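Phosphotriesterase homology protein (Escherichia coli, PDB 1BF6) hydrolyses phosphorylated glyceryl acetates, and also aromatic acetates and propionates, with two zinc ions bound per subunit. Local coordinates at residues 278-282 / 283-287. Residues are numbered along the deposited sequence; the frame is centred on the assembly and turned at random.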
ATOM      1  N   VAL A 278     -16.980  -4.117   8.524  1.00 10.40           N
ATOM      2  CA  VAL A 278     -16.145  -2.996   8.105  1.00  9.89           C
ATOM      3  C   VAL A 278     -14.921  -2.863   9.018  1.00 11.65           C
ATOM      4  O   VAL A 278     -13.793  -2.733   8.541  1.00  9.64           O
ATOM      5  CB  VAL A 278     -16.952  -1.655   8.134  1.00  9.46           C
ATOM      6  CG1 VAL A 278     -16.026  -0.451   7.896  1.00 10.79           C
ATOM      7  CG2 VAL A 278     -18.084  -1.687   7.108  1.00  8.54           C
ATOM      8  N   ASP A 279     -15.146  -2.938  10.331  1.00 10.43           N
ATOM      9  CA  ASP A 279     -14.062  -2.792  11.306  1.00  9.95           C
ATOM     10  C   ASP A 279     -13.008  -3.900  11.231  1.00  8.18           C
ATOM     11  O   ASP A 279     -11.860  -3.683  11.597  1.00  6.58           O
ATOM     12  CB  ASP A 279     -14.617  -2.618  12.736  1.00 11.14           C
ATOM     13  CG  ASP A 279     -15.346  -1.275  12.929  1.00 13.66           C
ATOM     14  OD1 ASP A 279     -15.350  -0.444  11.993  1.00 12.53           O
ATOM     15  OD2 ASP A 279     -15.902  -1.036  14.026  1.00 14.27           O
ATOM     16  N   VAL A 280     -13.394  -5.071  10.736  1.00  9.68           N
ATOM     17  CA  VAL A 280     -12.439  -6.166  10.583  1.00 11.75           C
ATOM     18  C   VAL A 280     -11.394  -5.726   9.541  1.00 13.71           C
ATOM     19  O   VAL A 280     -10.181  -5.817   9.781  1.00 13.24           O
ATOM     20  CB  VAL A 280     -13.127  -7.469  10.119  1.00 11.08           C
ATOM     21  CG1 VAL A 280     -12.097  -8.480   9.626  1.00 12.55           C
ATOM     22  CG2 VAL A 280     -13.904  -8.080  11.270  1.00 11.24           C
ATOM     23  N   MET A 281     -11.870  -5.185   8.417  1.00 11.01           N
ATOM     24  CA  MET A 281     -10.968  -4.748   7.352  1.00 10.35           C
ATOM     25  C   MET A 281     -10.187  -3.482   7.681  1.00  9.55           C
ATOM     26  O   MET A 281      -8.975  -3.429   7.452  1.00  9.55           O
ATOM     27  CB  MET A 281     -11.731  -4.573   6.034  1.00  7.43           C
ATOM     28  CG  MET A 281     -12.459  -5.830   5.552  1.00  7.88           C
ATOM     29  SD  MET A 281     -13.413  -5.557   4.035  1.00 10.83           S
ATOM     30  CE  MET A 281     -14.903  -4.792   4.688  1.00  9.56           C
ATOM     31  N   LEU A 282     -10.853  -2.485   8.265  1.00  5.99           N
ATOM     32  CA  LEU A 282     -10.208  -1.212   8.588  1.00  6.77           C
ATOM     33  C   LEU A 282      -9.418  -1.088   9.885  1.00  8.28           C
ATOM     34  O   LEU A 282      -8.520  -0.253   9.978  1.00  8.78           O
ATOM     35  CB  LEU A 282     -11.222  -0.060   8.515  1.00  9.08           C
ATOM     36  CG  LEU A 282     -11.777   0.328   7.141  1.00 11.51           C
ATOM     37  CD1 LEU A 282     -12.768   1.495   7.314  1.00 11.92           C
ATOM     38  CD2 LEU A 282     -10.630   0.737   6.208  1.00 12.01           C
ATOM     39  N   ARG A 283      -9.766  -1.877  10.900  1.00 10.05           N
ATOM     40  CA  ARG A 283      -9.067  -1.787  12.174  1.00 10.68           C
ATOM     41  C   ARG A 283      -8.377  -3.077  12.608  1.00 10.11           C
ATOM     42  O   ARG A 283      -7.179  -3.068  12.891  1.00  9.44           O
ATOM     43  CB  ARG A 283     -10.017  -1.308  13.288  1.00 12.69           C
ATOM     44  CG  ARG A 283      -9.361  -1.164  14.671  1.00 16.37           C
ATOM     45  CD  ARG A 283     -10.394  -1.193  15.802  1.00 22.56           C
ATOM     46  NE  ARG A 283     -11.352  -0.100  15.658  1.00 29.93           N
ATOM     47  CZ  ARG A 283     -12.680  -0.215  15.732  1.00 32.42           C
ATOM     48  NH1 ARG A 283     -13.260  -1.391  15.968  1.00 32.01           N
ATOM     49  NH2 ARG A 283     -13.436   0.855  15.504  1.00 33.38           N
ATOM     50  N   GLU A 284      -9.124  -4.178  12.659  1.00 10.46           N
ATOM     51  CA  GLU A 284      -8.562  -5.446  13.117  1.00 12.45           C
ATOM     52  C   GLU A 284      -7.402  -5.945  12.269  1.00 11.70           C
ATOM     53  O   GLU A 284      -6.285  -6.114  12.770  1.00 10.93           O
ATOM     54  CB  GLU A 284      -9.640  -6.520  13.207  1.00 16.91           C
ATOM     55  CG  GLU A 284     -10.740  -6.197  14.207  1.00 25.28           C
ATOM     56  CD  GLU A 284     -11.612  -7.404  14.539  1.00 31.97           C
ATOM     57  OE1 GLU A 284     -11.187  -8.558  14.274  1.00 34.19           O
ATOM     58  OE2 GLU A 284     -12.723  -7.197  15.080  1.00 35.14           O
ATOM     59  N   ASN A 285      -7.663  -6.143  10.985  1.00 10.03           N
ATOM     60  CA  ASN A 285      -6.639  -6.628  10.061  1.00 10.66           C
ATOM     61  C   ASN A 285      -5.327  -5.838  10.087  1.00  9.98           C
ATOM     62  O   ASN A 285      -4.266  -6.425  10.263  1.00  9.57           O
ATOM     63  CB  ASN A 285      -7.192  -6.741   8.626  1.00 10.48           C
ATOM     64  CG  ASN A 285      -8.188  -7.874   8.471  1.00  9.30           C
ATOM     65  OD1 ASN A 285      -8.421  -8.649   9.398  1.00 11.44           O
ATOM     66  ND2 ASN A 285      -8.781  -7.975   7.294  1.00  8.10           N
ATOM     67  N   PRO A 286      -5.378  -4.501   9.934  1.00  9.71           N
ATOM     68  CA  PRO A 286      -4.147  -3.699   9.954  1.00 10.36           C
ATOM     69  C   PRO A 286      -3.380  -3.815  11.274  1.00 11.73           C
ATOM     70  O   PRO A 286      -2.145  -3.889  11.285  1.00  9.41           O
ATOM     71  CB  PRO A 286      -4.662  -2.278   9.757  1.00 11.20           C
ATOM     72  CG  PRO A 286      -5.876  -2.466   8.925  1.00 13.17           C
ATOM     73  CD  PRO A 286      -6.537  -3.661   9.572  1.00 10.98           C
ATOM     74  N   SER A 287      -4.115  -3.782  12.387  1.00 12.80           N
ATOM     75  CA  SER A 287      -3.505  -3.898  13.708  1.00 14.80           C
ATOM     76  C   SER A 287      -2.746  -5.221  13.842  1.00 13.86           C
ATOM     77  O   SER A 287      -1.682  -5.260  14.442  1.00 17.16           O
ATOM     78  CB  SER A 287      -4.571  -3.798  14.800  1.00 15.57           C
ATOM     79  OG  SER A 287      -5.190  -2.520  14.783  1.00 19.96           O
TER
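Arg283 reaches back one turn of helix to lie beside Asp279. CB rests 3.4 Å from Asp279 O, which accepts the N-H groups of both Arg283 and Glu284. CG leaves anti to the backbone N (chi1 -179°), and a bend at chi3 turns the tip alongside Asp279. NE makes a weak hydrogen bond to Thr5 O. NH1 then meets Asp279 OD2 at 3.3 Å, a salt bridge with a weak, bent hydrogen bond; NH2 is 3.4 Å from the same oxygen, and the carboxylate and guanidinium planes are turned 64° apart. Asp279 OD1 looks elsewhere, to Tyr7 OH and Gln275 NE2. Both residues bind beta-D-glucose, and they sit on the C-terminal helix 275-289, which packs against strands 7-12 and 237-239 of the TIM barrel. Val280 O bonds to Asn285 N, five residues on, at 2.8 Å. This widened, pi-type turn precedes Pro286, which has no N-H to give, and the helix kinks there because Pro286 N makes no bond to the preceding turn; its CD lies 3.2 Å from Met281 O. The amide carbon of Asn285 rests against Val280 O without a side-chain hydrogen bond, while ND2 hydrogen-bonds Leu234 O and Val237 O.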